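Local coordinates for protein post-proline cleaving enzyme (Rickettsia typhi, PDB 4HVT) that is probably a serine oligopeptidase of the prolyl oligopeptidase family, expected to cut peptides after proline residues, at residues A[246-251]-A[300-305]; A[322-327]-A[341-346]; A[361-366]-A[374-379]. One frame throughout, in Å; residues are numbered along the deposited sequence.

Contact 1: residues A[246-251]-A[300-305]; sequences GKLLSD and EYVFWL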
ATOM      1  N   GLY A 246       5.769  -6.836  17.081  1.00  8.31           N
ATOM      2  CA  GLY A 246       5.828  -5.390  17.178  1.00  8.48           C
ATOM      3  C   GLY A 246       5.551  -4.992  18.608  1.00  8.87           C
ATOM      4  O   GLY A 246       5.255  -5.822  19.427  1.00  9.27           O
ATOM      5  N   LYS A 247       5.654  -3.713  18.943  1.00  8.92           N
ATOM      6  CA  LYS A 247       5.291  -3.280  20.311  1.00  9.59           C
ATOM      7  C   LYS A 247       3.788  -3.209  20.518  1.00  9.31           C
ATOM      8  O   LYS A 247       3.031  -2.771  19.599  1.00  9.31           O
ATOM      9  CB  LYS A 247       5.867  -1.924  20.591  1.00 10.14           C
ATOM     10  CG  LYS A 247       7.378  -1.851  20.685  1.00 10.95           C
ATOM     11  CD  LYS A 247       7.843  -2.389  22.053  1.00 11.43           C
ATOM     12  CE  LYS A 247       9.321  -2.779  22.129  1.00 12.22           C
ATOM     13  NZ  LYS A 247      10.179  -1.658  21.619  1.00 13.17           N
ATOM     14  N   LEU A 248       3.329  -3.668  21.685  1.00  9.10           N
ATOM     15  CA  LEU A 248       1.919  -3.549  22.037  1.00  9.03           C
ATOM     16  C   LEU A 248       1.475  -2.091  22.347  1.00  9.07           C
ATOM     17  O   LEU A 248       0.426  -1.613  21.898  1.00  8.73           O
ATOM     18  CB  LEU A 248       1.585  -4.462  23.207  1.00  9.62           C
ATOM     19  CG  LEU A 248       0.159  -4.513  23.730  1.00 10.12           C
ATOM     20  CD1 LEU A 248      -0.776  -5.037  22.643  1.00 10.20           C
ATOM     21  CD2 LEU A 248       0.032  -5.398  24.955  1.00 10.85           C
ATOM     22  N   LEU A 249       2.317  -1.446  23.130  1.00  9.17           N
ATOM     23  CA  LEU A 249       2.113  -0.043  23.604  1.00  9.39           C
ATOM     24  C   LEU A 249       3.232   0.848  23.123  1.00  9.58           C
ATOM     25  O   LEU A 249       4.178   0.404  22.501  1.00 10.41           O
ATOM     26  CB  LEU A 249       2.048   0.046  25.121  1.00  9.64           C
ATOM     27  CG  LEU A 249       1.113  -0.961  25.798  1.00  9.72           C
ATOM     28  CD1 LEU A 249       1.156  -0.883  27.287  1.00 10.38           C
ATOM     29  CD2 LEU A 249      -0.326  -0.703  25.308  1.00  9.65           C
ATOM     30  N   SER A 250       3.102   2.162  23.366  1.00  9.74           N
ATOM     31  CA  SER A 250       4.225   3.067  23.170  1.00 10.18           C
ATOM     32  C   SER A 250       5.395   2.625  24.070  1.00 10.50           C
ATOM     33  O   SER A 250       5.151   2.266  25.172  1.00 10.53           O
ATOM     34  CB  SER A 250       3.800   4.474  23.630  1.00 10.50           C
ATOM     35  OG  SER A 250       4.927   5.346  23.649  1.00 10.98           O
ATOM     36  N   ASP A 251       6.641   2.688  23.603  1.00 10.97           N
ATOM     37  CA  ASP A 251       7.817   2.452  24.416  1.00 11.62           C
ATOM     38  C   ASP A 251       7.787   3.347  25.672  1.00 12.20           C
ATOM     39  O   ASP A 251       8.376   3.023  26.666  1.00 12.28           O
ATOM     40  CB  ASP A 251       9.102   2.753  23.673  1.00 12.49           C
ATOM     41  CG  ASP A 251       9.526   1.651  22.716  1.00 13.35           C
ATOM     42  OD1 ASP A 251       9.454   0.478  23.111  1.00 14.53           O
ATOM     43  OD2 ASP A 251       9.984   1.953  21.599  1.00 14.66           O
ATOM     44  N   GLU A 300      -1.965   2.784  28.776  1.00 11.05           N
ATOM     45  CA  GLU A 300      -2.083   1.316  28.897  1.00 11.32           C
ATOM     46  C   GLU A 300      -3.314   0.739  28.173  1.00 10.83           C
ATOM     47  O   GLU A 300      -3.622  -0.428  28.338  1.00 10.37           O
ATOM     48  CB  GLU A 300      -2.124   0.940  30.401  1.00 12.66           C
ATOM     49  CG  GLU A 300      -0.784   1.210  31.068  1.00 13.82           C
ATOM     50  CD  GLU A 300      -0.698   0.798  32.512  1.00 16.01           C
ATOM     51  OE1 GLU A 300      -1.599   0.075  32.986  1.00 17.62           O
ATOM     52  OE2 GLU A 300       0.290   1.229  33.206  1.00 17.52           O
ATOM     53  N   TYR A 301      -3.964   1.512  27.299  1.00 10.45           N
ATOM     54  CA  TYR A 301      -5.164   1.081  26.586  1.00 10.25           C
ATOM     55  C   TYR A 301      -4.843   0.776  25.115  1.00  9.59           C
ATOM     56  O   TYR A 301      -3.980   1.466  24.557  1.00  9.33           O
ATOM     57  CB  TYR A 301      -6.248   2.162  26.671  1.00 10.72           C
ATOM     58  CG  TYR A 301      -6.784   2.271  28.074  1.00 11.69           C
ATOM     59  CD1 TYR A 301      -6.049   2.907  29.066  1.00 12.17           C
ATOM     60  CD2 TYR A 301      -7.961   1.645  28.431  1.00 12.33           C
ATOM     61  CE1 TYR A 301      -6.478   2.946  30.362  1.00 13.08           C
ATOM     62  CE2 TYR A 301      -8.405   1.698  29.730  1.00 13.09           C
ATOM     63  CZ  TYR A 301      -7.647   2.322  30.691  1.00 13.51           C
ATOM     64  OH  TYR A 301      -8.049   2.338  32.004  1.00 14.94           O
ATOM     65  N   VAL A 302      -5.547  -0.159  24.497  1.00  9.16           N
ATOM     66  CA  VAL A 302      -5.356  -0.583  23.138  1.00  8.85           C
ATOM     67  C   VAL A 302      -6.661  -0.473  22.383  1.00  8.91           C
ATOM     68  O   VAL A 302      -7.722  -0.588  22.977  1.00  9.48           O
ATOM     69  CB  VAL A 302      -4.799  -2.034  23.052  1.00  8.58           C
ATOM     70  CG1 VAL A 302      -3.339  -2.088  23.485  1.00  8.55           C
ATOM     71  CG2 VAL A 302      -5.617  -2.938  23.905  1.00  8.78           C
ATOM     72  N   PHE A 303      -6.559  -0.127  21.105  1.00  8.48           N
ATOM     73  CA  PHE A 303      -7.706   0.088  20.222  1.00  8.60           C
ATOM     74  C   PHE A 303      -7.796  -1.003  19.214  1.00  8.33           C
ATOM     75  O   PHE A 303      -6.811  -1.287  18.532  1.00  8.08           O
ATOM     76  CB  PHE A 303      -7.561   1.405  19.473  1.00  8.82           C
ATOM     77  CG  PHE A 303      -7.377   2.603  20.381  1.00  9.24           C
ATOM     78  CD1 PHE A 303      -8.410   3.015  21.137  1.00  9.90           C
ATOM     79  CD2 PHE A 303      -6.152   3.250  20.507  1.00  9.60           C
ATOM     80  CE1 PHE A 303      -8.301   4.068  22.006  1.00 10.26           C
ATOM     81  CE2 PHE A 303      -6.025   4.294  21.395  1.00 10.14           C
ATOM     82  CZ  PHE A 303      -7.090   4.672  22.181  1.00 10.34           C
ATOM     83  N   TRP A 304      -9.001  -1.569  19.018  1.00  8.46           N
ATOM     84  CA  TRP A 304      -9.210  -2.699  18.158  1.00  8.24           C
ATOM     85  C   TRP A 304     -10.393  -2.419  17.236  1.00  8.35           C
ATOM     86  O   TRP A 304     -11.459  -1.935  17.656  1.00  8.37           O
ATOM     87  CB  TRP A 304      -9.465  -3.967  18.961  1.00  8.44           C
ATOM     88  CG  TRP A 304      -8.248  -4.492  19.644  1.00  8.28           C
ATOM     89  CD1 TRP A 304      -7.611  -3.928  20.709  1.00  8.26           C
ATOM     90  CD2 TRP A 304      -7.477  -5.674  19.303  1.00  8.16           C
ATOM     91  NE1 TRP A 304      -6.467  -4.657  21.036  1.00  8.19           N
ATOM     92  CE2 TRP A 304      -6.384  -5.744  20.197  1.00  7.99           C
ATOM     93  CE3 TRP A 304      -7.605  -6.677  18.302  1.00  8.07           C
ATOM     94  CZ2 TRP A 304      -5.444  -6.787  20.154  1.00  8.03           C
ATOM     95  CZ3 TRP A 304      -6.673  -7.691  18.267  1.00  8.07           C
ATOM     96  CH2 TRP A 304      -5.619  -7.761  19.209  1.00  8.01           C
ATOM     97  N   LEU A 305     -10.167  -2.699  15.961  1.00  8.16           N
ATOM     98  CA  LEU A 305     -11.188  -2.609  14.925  1.00  8.33           C
ATOM     99  C   LEU A 305     -11.860  -3.959  14.739  1.00  8.66           C
ATOM    100  O   LEU A 305     -11.173  -4.967  14.681  1.00  8.60           O
ATOM    101  CB  LEU A 305     -10.555  -2.201  13.590  1.00  8.03           C
ATOM    102  CG  LEU A 305     -11.431  -2.122  12.336  1.00  8.06           C
ATOM    103  CD1 LEU A 305     -12.478  -1.042  12.544  1.00  8.51           C
ATOM    104  CD2 LEU A 305     -10.585  -1.889  11.105  1.00  7.90           C
TER

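Contact 2: residues A[322-327]-A[341-346]; sequences LVALHF and KILFTP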
ATOM      1  N   LEU A 322     -14.942   0.546  16.458  1.00  9.43           N
ATOM      2  CA  LEU A 322     -13.672   0.602  17.161  1.00  9.27           C
ATOM      3  C   LEU A 322     -13.946   0.499  18.649  1.00  9.48           C
ATOM      4  O   LEU A 322     -14.729   1.255  19.191  1.00  9.76           O
ATOM      5  CB  LEU A 322     -12.931   1.899  16.865  1.00  8.90           C
ATOM      6  CG  LEU A 322     -11.444   1.873  17.326  1.00  8.84           C
ATOM      7  CD1 LEU A 322     -10.562   1.111  16.332  1.00  8.50           C
ATOM      8  CD2 LEU A 322     -10.917   3.304  17.493  1.00  9.10           C
ATOM      9  N   VAL A 323     -13.268  -0.430  19.316  1.00  9.50           N
ATOM     10  CA  VAL A 323     -13.354  -0.514  20.765  1.00  9.70           C
ATOM     11  C   VAL A 323     -11.975  -0.253  21.416  1.00  9.50           C
ATOM     12  O   VAL A 323     -10.925  -0.294  20.723  1.00  8.97           O
ATOM     13  CB  VAL A 323     -13.819  -1.928  21.213  1.00  9.91           C
ATOM     14  CG1 VAL A 323     -15.168  -2.323  20.591  1.00 10.27           C
ATOM     15  CG2 VAL A 323     -12.747  -2.969  20.862  1.00  9.55           C
ATOM     16  N   ALA A 324     -12.001   0.103  22.706  1.00  9.88           N
ATOM     17  CA  ALA A 324     -10.823   0.295  23.458  1.00  9.78           C
ATOM     18  C   ALA A 324     -10.956  -0.497  24.719  1.00 10.14           C
ATOM     19  O   ALA A 324     -12.068  -0.692  25.243  1.00 10.75           O
ATOM     20  CB  ALA A 324     -10.673   1.747  23.821  1.00 10.00           C
ATOM     21  N   LEU A 325      -9.809  -0.951  25.192  1.00 10.08           N
ATOM     22  CA  LEU A 325      -9.746  -1.684  26.471  1.00 10.62           C
ATOM     23  C   LEU A 325      -8.351  -1.581  27.059  1.00 10.24           C
ATOM     24  O   LEU A 325      -7.336  -1.411  26.394  1.00  9.35           O
ATOM     25  CB  LEU A 325     -10.136  -3.157  26.366  1.00 10.90           C
ATOM     26  CG  LEU A 325      -9.367  -4.140  25.484  1.00 10.92           C
ATOM     27  CD1 LEU A 325      -9.685  -5.594  25.784  1.00 11.57           C
ATOM     28  CD2 LEU A 325      -9.538  -3.871  23.953  1.00 10.64           C
ATOM     29  N   HIS A 326      -8.291  -1.750  28.344  1.00 10.84           N
ATOM     30  CA  HIS A 326      -6.986  -1.881  29.005  1.00 11.00           C
ATOM     31  C   HIS A 326      -6.251  -3.122  28.530  1.00 10.71           C
ATOM     32  O   HIS A 326      -6.880  -4.186  28.300  1.00 10.56           O
ATOM     33  CB  HIS A 326      -7.137  -1.975  30.525  1.00 11.86           C
ATOM     34  CG  HIS A 326      -5.856  -1.721  31.258  1.00 12.21           C
ATOM     35  ND1 HIS A 326      -5.048  -2.719  31.767  1.00 12.66           N
ATOM     36  CD2 HIS A 326      -5.285  -0.552  31.641  1.00 12.57           C
ATOM     37  CE1 HIS A 326      -3.998  -2.179  32.355  1.00 12.76           C
ATOM     38  NE2 HIS A 326      -4.109  -0.856  32.279  1.00 12.63           N
ATOM     39  N   PHE A 327      -4.924  -3.046  28.352  1.00 10.60           N
ATOM     40  CA  PHE A 327      -4.214  -4.204  27.709  1.00 10.47           C
ATOM     41  C   PHE A 327      -4.352  -5.498  28.513  1.00 11.08           C
ATOM     42  O   PHE A 327      -4.422  -6.540  27.922  1.00 10.88           O
ATOM     43  CB  PHE A 327      -2.723  -3.923  27.423  1.00 10.49           C
ATOM     44  CG  PHE A 327      -1.845  -4.014  28.662  1.00 11.12           C
ATOM     45  CD1 PHE A 327      -1.662  -2.933  29.510  1.00 11.52           C
ATOM     46  CD2 PHE A 327      -1.194  -5.181  28.948  1.00 11.35           C
ATOM     47  CE1 PHE A 327      -0.896  -3.010  30.657  1.00 12.30           C
ATOM     48  CE2 PHE A 327      -0.409  -5.281  30.083  1.00 11.89           C
ATOM     49  CZ  PHE A 327      -0.259  -4.225  30.938  1.00 12.25           C
ATOM     50  N   LYS A 341     -14.748  -0.408  26.045  1.00 14.20           N
ATOM     51  CA  LYS A 341     -15.583   0.717  25.700  1.00 14.66           C
ATOM     52  C   LYS A 341     -15.674   0.789  24.191  1.00 13.96           C
ATOM     53  O   LYS A 341     -14.737   0.464  23.523  1.00 13.53           O
ATOM     54  CB  LYS A 341     -14.992   1.984  26.230  1.00 15.19           C
ATOM     55  CG  LYS A 341     -14.868   2.003  27.747  1.00 16.85           C
ATOM     56  CD  LYS A 341     -16.236   2.186  28.325  1.00 18.74           C
ATOM     57  CE  LYS A 341     -16.227   2.438  29.810  1.00 20.30           C
ATOM     58  NZ  LYS A 341     -17.645   2.627  30.160  1.00 22.22           N
ATOM     59  N   ILE A 342     -16.794   1.276  23.672  1.00 14.27           N
ATOM     60  CA  ILE A 342     -16.946   1.470  22.238  1.00 13.57           C
ATOM     61  C   ILE A 342     -16.687   2.929  21.878  1.00 13.60           C
ATOM     62  O   ILE A 342     -17.327   3.852  22.423  1.00 14.29           O
ATOM     63  CB  ILE A 342     -18.361   1.101  21.784  1.00 13.88           C
ATOM     64  CG1 ILE A 342     -18.611  -0.383  22.056  1.00 14.25           C
ATOM     65  CG2 ILE A 342     -18.563   1.447  20.346  1.00 13.73           C
ATOM     66  CD1 ILE A 342     -20.060  -0.712  22.203  1.00 15.07           C
ATOM     67  N   LEU A 343     -15.724   3.148  21.030  1.00 13.21           N
ATOM     68  CA  LEU A 343     -15.325   4.522  20.652  1.00 13.89           C
ATOM     69  C   LEU A 343     -15.847   5.004  19.321  1.00 13.57           C
ATOM     70  O   LEU A 343     -15.853   6.222  19.074  1.00 14.53           O
ATOM     71  CB  LEU A 343     -13.837   4.679  20.680  1.00 14.14           C
ATOM     72  CG  LEU A 343     -13.350   4.486  22.143  1.00 15.14           C
ATOM     73  CD1 LEU A 343     -11.889   4.799  22.164  1.00 15.35           C
ATOM     74  CD2 LEU A 343     -14.122   5.312  23.145  1.00 17.20           C
ATOM     75  N   PHE A 344     -16.298   4.103  18.485  1.00 12.89           N
ATOM     76  CA  PHE A 344     -16.784   4.456  17.150  1.00 12.36           C
ATOM     77  C   PHE A 344     -17.777   3.404  16.740  1.00 12.44           C
ATOM     78  O   PHE A 344     -17.482   2.235  16.808  1.00 11.53           O
ATOM     79  CB  PHE A 344     -15.611   4.496  16.167  1.00 11.89           C
ATOM     80  CG  PHE A 344     -15.996   4.648  14.716  1.00 11.77           C
ATOM     81  CD1 PHE A 344     -16.576   5.838  14.266  1.00 12.03           C
ATOM     82  CD2 PHE A 344     -15.785   3.647  13.790  1.00 11.59           C
ATOM     83  CE1 PHE A 344     -16.958   5.990  12.937  1.00 11.82           C
ATOM     84  CE2 PHE A 344     -16.132   3.827  12.445  1.00 11.30           C
ATOM     85  CZ  PHE A 344     -16.711   4.993  12.018  1.00 11.85           C
ATOM     86  N   THR A 345     -18.939   3.860  16.287  1.00 12.97           N
ATOM     87  CA  THR A 345     -20.024   2.989  15.845  1.00 13.73           C
ATOM     88  C   THR A 345     -20.442   3.614  14.525  1.00 13.62           C
ATOM     89  O   THR A 345     -21.090   4.628  14.526  1.00 14.59           O
ATOM     90  CB  THR A 345     -21.232   2.998  16.830  1.00 14.84           C
ATOM     91  OG1 THR A 345     -20.821   2.584  18.158  1.00 14.64           O
ATOM     92  CG2 THR A 345     -22.371   2.088  16.312  1.00 15.69           C
ATOM     93  N   PRO A 346     -20.057   3.021  13.410  1.00 13.12           N
ATOM     94  CA  PRO A 346     -20.302   3.735  12.150  1.00 13.27           C
ATOM     95  C   PRO A 346     -21.746   3.820  11.801  1.00 14.13           C
ATOM     96  O   PRO A 346     -22.430   2.788  11.807  1.00 15.03           O
ATOM     97  CB  PRO A 346     -19.587   2.850  11.096  1.00 12.71           C
ATOM     98  CG  PRO A 346     -19.503   1.529  11.752  1.00 12.70           C
ATOM     99  CD  PRO A 346     -19.349   1.768  13.206  1.00 12.91           C
TER

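Contact 3: residues A[361-366]-A[374-379]; sequences RVFLAT and VVTFTL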
ATOM      1  N   ARG A 361      -2.925  13.210  23.245  1.00 11.91           N
ATOM      2  CA  ARG A 361      -4.158  13.104  22.470  1.00 11.75           C
ATOM      3  C   ARG A 361      -4.169  11.841  21.602  1.00 11.42           C
ATOM      4  O   ARG A 361      -3.121  11.412  21.102  1.00 11.82           O
ATOM      5  CB  ARG A 361      -4.302  14.333  21.525  1.00 12.16           C
ATOM      6  CG  ARG A 361      -4.555  15.611  22.303  1.00 13.39           C
ATOM      7  CD  ARG A 361      -5.970  15.677  22.843  1.00 14.09           C
ATOM      8  NE  ARG A 361      -6.278  16.960  23.432  1.00 15.79           N
ATOM      9  CZ  ARG A 361      -6.006  17.281  24.706  1.00 16.30           C
ATOM     10  NH1 ARG A 361      -5.345  16.426  25.516  1.00 16.35           N
ATOM     11  NH2 ARG A 361      -6.342  18.487  25.203  1.00 18.11           N
ATOM     12  N   VAL A 362      -5.371  11.333  21.366  1.00 10.85           N
ATOM     13  CA  VAL A 362      -5.610  10.294  20.379  1.00 10.36           C
ATOM     14  C   VAL A 362      -6.406  10.950  19.241  1.00 10.00           C
ATOM     15  O   VAL A 362      -7.370  11.664  19.502  1.00 10.19           O
ATOM     16  CB  VAL A 362      -6.469   9.215  20.983  1.00 10.73           C
ATOM     17  CG1 VAL A 362      -6.741   8.140  19.952  1.00 10.65           C
ATOM     18  CG2 VAL A 362      -5.787   8.684  22.269  1.00 11.25           C
ATOM     19  N   PHE A 363      -5.971  10.739  18.005  1.00  9.31           N
ATOM     20  CA  PHE A 363      -6.656  11.188  16.816  1.00  9.09           C
ATOM     21  C   PHE A 363      -7.361  10.002  16.168  1.00  8.71           C
ATOM     22  O   PHE A 363      -6.738   8.942  15.944  1.00  8.53           O
ATOM     23  CB  PHE A 363      -5.619  11.689  15.787  1.00  9.11           C
ATOM     24  CG  PHE A 363      -5.037  13.036  16.118  1.00  9.48           C
ATOM     25  CD1 PHE A 363      -4.201  13.241  17.222  1.00  9.72           C
ATOM     26  CD2 PHE A 363      -5.245  14.084  15.263  1.00  9.68           C
ATOM     27  CE1 PHE A 363      -3.631  14.476  17.466  1.00 10.13           C
ATOM     28  CE2 PHE A 363      -4.710  15.323  15.540  1.00 10.07           C
ATOM     29  CZ  PHE A 363      -3.902  15.526  16.584  1.00 10.25           C
ATOM     30  N   LEU A 364      -8.655  10.159  15.929  1.00  8.65           N
ATOM     31  CA  LEU A 364      -9.463   9.170  15.307  1.00  8.56           C
ATOM     32  C   LEU A 364      -9.861   9.744  13.964  1.00  8.58           C
ATOM     33  O   LEU A 364     -10.653  10.679  13.887  1.00  8.59           O
ATOM     34  CB  LEU A 364     -10.705   8.875  16.132  1.00  8.93           C
ATOM     35  CG  LEU A 364     -11.841   8.077  15.464  1.00  9.07           C
ATOM     36  CD1 LEU A 364     -11.379   6.714  14.967  1.00  8.92           C
ATOM     37  CD2 LEU A 364     -13.084   8.040  16.275  1.00  9.73           C
ATOM     38  N   ALA A 365      -9.319   9.123  12.930  1.00  8.11           N
ATOM     39  CA  ALA A 365      -9.576   9.509  11.563  1.00  8.14           C
ATOM     40  C   ALA A 365     -10.552   8.520  10.949  1.00  8.16           C
ATOM     41  O   ALA A 365     -10.377   7.287  11.042  1.00  7.93           O
ATOM     42  CB  ALA A 365      -8.291   9.595  10.780  1.00  7.97           C
ATOM     43  N   THR A 366     -11.599   9.031  10.338  1.00  8.42           N
ATOM     44  CA  THR A 366     -12.632   8.238   9.653  1.00  8.77           C
ATOM     45  C   THR A 366     -12.951   8.833   8.276  1.00  9.07           C
ATOM     46  O   THR A 366     -12.404   9.855   7.898  1.00  9.08           O
ATOM     47  CB  THR A 366     -13.952   8.179  10.465  1.00  9.04           C
ATOM     48  OG1 THR A 366     -14.539   9.507  10.647  1.00  9.37           O
ATOM     49  CG2 THR A 366     -13.702   7.584  11.863  1.00  8.95           C
ATOM     50  N   VAL A 374     -12.127  13.912  11.317  1.00  9.91           N
ATOM     51  CA  VAL A 374     -11.204  13.670  12.407  1.00  9.40           C
ATOM     52  C   VAL A 374     -11.715  14.271  13.728  1.00  9.56           C
ATOM     53  O   VAL A 374     -12.233  15.375  13.771  1.00  9.64           O
ATOM     54  CB  VAL A 374      -9.824  14.310  12.075  1.00  9.41           C
ATOM     55  CG1 VAL A 374      -8.788  14.064  13.165  1.00  9.39           C
ATOM     56  CG2 VAL A 374      -9.283  13.775  10.774  1.00  9.14           C
ATOM     57  N   VAL A 375     -11.507  13.539  14.809  1.00  9.23           N
ATOM     58  CA  VAL A 375     -11.731  14.016  16.169  1.00  9.47           C
ATOM     59  C   VAL A 375     -10.507  13.631  17.008  1.00  9.32           C
ATOM     60  O   VAL A 375      -9.738  12.776  16.652  1.00  8.69           O
ATOM     61  CB  VAL A 375     -12.974  13.386  16.878  1.00  9.73           C
ATOM     62  CG1 VAL A 375     -14.255  13.727  16.159  1.00 10.04           C
ATOM     63  CG2 VAL A 375     -12.831  11.880  17.078  1.00  9.60           C
ATOM     64  N   THR A 376     -10.327  14.389  18.088  1.00  9.85           N
ATOM     65  CA  THR A 376      -9.327  14.109  19.100  1.00  9.85           C
ATOM     66  C   THR A 376      -9.983  13.930  20.451  1.00 10.36           C
ATOM     67  O   THR A 376     -11.004  14.515  20.761  1.00 10.60           O
ATOM     68  CB  THR A 376      -8.196  15.180  19.205  1.00  9.99           C
ATOM     69  OG1 THR A 376      -8.701  16.412  19.731  1.00 10.63           O
ATOM     70  CG2 THR A 376      -7.541  15.441  17.857  1.00  9.94           C
ATOM     71  N   PHE A 377      -9.331  13.106  21.297  1.00 10.47           N
ATOM     72  CA  PHE A 377      -9.762  12.900  22.688  1.00 11.19           C
ATOM     73  C   PHE A 377      -8.584  12.417  23.502  1.00 11.17           C
ATOM     74  O   PHE A 377      -7.485  12.255  22.966  1.00 10.68           O
ATOM     75  CB  PHE A 377     -10.931  11.892  22.836  1.00 11.62           C
ATOM     76  CG  PHE A 377     -10.687  10.598  22.179  1.00 11.90           C
ATOM     77  CD1 PHE A 377     -10.960  10.424  20.805  1.00 12.03           C
ATOM     78  CD2 PHE A 377     -10.222   9.536  22.906  1.00 11.97           C
ATOM     79  CE1 PHE A 377     -10.736   9.202  20.198  1.00 12.16           C
ATOM     80  CE2 PHE A 377      -9.971   8.329  22.308  1.00 12.03           C
ATOM     81  CZ  PHE A 377     -10.250   8.149  20.936  1.00 12.40           C
ATOM     82  N   THR A 378      -8.796  12.307  24.807  1.00 11.72           N
ATOM     83  CA  THR A 378      -7.806  11.823  25.711  1.00 12.17           C
ATOM     84  C   THR A 378      -8.428  10.996  26.831  1.00 13.29           C
ATOM     85  O   THR A 378      -9.579  10.611  26.753  1.00 12.70           O
ATOM     86  CB  THR A 378      -6.930  12.991  26.194  1.00 12.27           C
ATOM     87  OG1 THR A 378      -5.799  12.488  26.921  1.00 12.59           O
ATOM     88  CG2 THR A 378      -7.729  13.957  27.067  1.00 12.92           C
ATOM     89  N   LEU A 379      -7.621  10.688  27.843  1.00 14.94           N
ATOM     90  CA  LEU A 379      -8.084  10.089  29.091  1.00 17.53           C
ATOM     91  C   LEU A 379      -8.016  11.073  30.218  1.00 20.52           C
ATOM     92  O   LEU A 379      -7.028  11.792  30.356  1.00 20.90           O
ATOM     93  CB  LEU A 379      -7.193   8.926  29.505  1.00 18.25           C
ATOM     94  CG  LEU A 379      -7.403   7.567  28.882  1.00 17.97           C
ATOM     95  CD1 LEU A 379      -6.230   6.648  29.295  1.00 18.13           C
ATOM     96  CD2 LEU A 379      -8.726   6.939  29.346  1.00 17.80           C
TER
HETATM   97  O   HOH W   1      -7.271  18.386  21.058  1.00 18.23           O

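Contact 1: residues A[246-251]-A[300-305]
This is a small apolar contact between neighbouring sheets of the beta-propeller domain. L248 and L249 close on V302. The two leucines follow the end of strand 242-247, and V302 lies on strand 301-305 of the next sheet. About 172 Å² is buried, and the contact is held by methyl packing.

V302 CG1 is the shared point. L249 CD2 meets it at 3.8 Å, and L248 CD1 meets it at 4.0 Å. Each leucine side chain crosses the valine at about a right angle, so single branches touch and the chains do not run alongside each other. The leucines reach the same methyl by different torsions. L248 has CG anti to the backbone N (chi1 -179°), and its end swings in closer than its CB direction would suggest. L249 starts toward segment 300-305 and has CG anti to the carbonyl carbon (chi1 -49°). Its CD1 branch lies 4.2 Å from E300 CA, while CD2 turns to V302. The second valine methyl, CG2, sits in plane at the edge of the W304 ring on its own strand.

The polar groups look elsewhere. K247 NZ bonds D251 OD1 at 2.7 Å, on the syn side of that oxygen. This salt bridge spans the turn that carries the leucines. K247 NZ also donates to W192 O. E300 OE1 is hydrogen-bonded to H326 NE2, and the Y301 hydroxyl bonds E382.

Both leucines also pack on strand 257-263, and V302 is backed by L325. The contact therefore joins two antiparallel four-stranded sheets through side chains. Such apolar packing between consecutive blades is typical of a beta-propeller.

Contact 2: residues A[322-327]-A[341-346]
L322 and F344 pair at the tight end of this contact, where two antiparallel strands of one sheet meet. L322 N donates to F344 O at 3.1 Å, with the donor tilted 22° from the carbonyl plane. L322 O receives L343 N at 2.8 Å. It also takes a weak bond from F344 N. One carbonyl thus faces two successive amides, and the register slips by one residue between L322 and V323. This is a classic beta bulge.

Beyond the bulge the pairing is regular. A324 and K341 exchange two backbone bonds, A324 N to K341 O at 2.9 Å and K341 N to A324 O at 2.8 Å. V323 and I342 form the non-hydrogen-bonded pair between. The segments lie on the last two strands of a four-stranded antiparallel propeller sheet, and 341-344 is its outermost strand.

The packed face carries L322, A324 and F344. L322 CB lies 3.8 Å from F344 CB. A324 CB meets the CD1 branch of L343 at 3.7 Å. F344 has CG anti to its backbone N (chi1 171°), which carries the ring away from strand 322-326. P346 N sits over the centre of one ring face. F352 of strand 350-357 packs on both L322 and F344, and W384 packs on A324 and L343.

The other face is looser at the outer strand. V323 is buried against W304, but I342 is exposed, and its CG1 meets V323 CG1 only loosely, at 4.2 Å. K341 starts on the packed face, then bends at chi2 (-74°), and its end leads away from strand 322-326; the residue is exposed.

Contact 3: residues A[361-366]-A[374-379]
T376 CG2 sits over the centre of the F363 ring, 3.6 Å from the ring centroid. This is a CH-pi contact, and the two side chains lie side by side, pointing the same way. On the other face of the sheet, V362 CB lies over the F377 ring, offset toward its rim. V362 CG1 touches F377 CZ at 3.6 Å. L364 CB approaches the edge of the same ring. F377 has CG between the backbone N and the carbonyl carbon (chi1 52°), which brings the ring back toward V362 and L364. L364 CB also meets V375 CG2 at 3.8 Å.

The backbone fixes these pairs. V362 and F377 exchange two bonds, with V362 N to F377 O at 2.8 Å and nearly straight. L364 and V375 do the same. The strands form an antiparallel beta hairpin, part of one sheet of the propeller domain.

At the end of the hairpin away from its turn a water links the strands. It accepts from R361 NE at 2.9 Å, in plane at the guanidinium edge, and hydrogen-bonds T376 OG1. R361 NH1 lies 3.8 Å from T378 CG2, while T378 OG1 bonds D360 O.

Further out, W426 meets the F363 ring edge-to-face, and M401 of strand 398-402 also packs on F363. F298 and I355 pack on V362.

How the contacts relate
All three contacts belong to the beta-propeller domain and follow one another along the chain. Contact 1 reaches the sheet of contact 2 through strand 301-305, which neighbours strand 322-326; its other segment belongs to the preceding sheet. Their centres are 13 Å apart. W304 N to V323 O (2.9 Å) is a probable hydrogen bond between them. Contact 3 belongs to the next sheet, with its centre 12 Å from contact 2 and 15 Å from contact 1. It meets contact 2 by packing, with L343 CD1 3.9 Å from F377 CZ. It meets contact 1 where F303 CZ lies 4.1 Å from V362 CG1. The probable catalytic triad, S566, D649 and H682, belongs to the separate hydrolase-fold part of the chain.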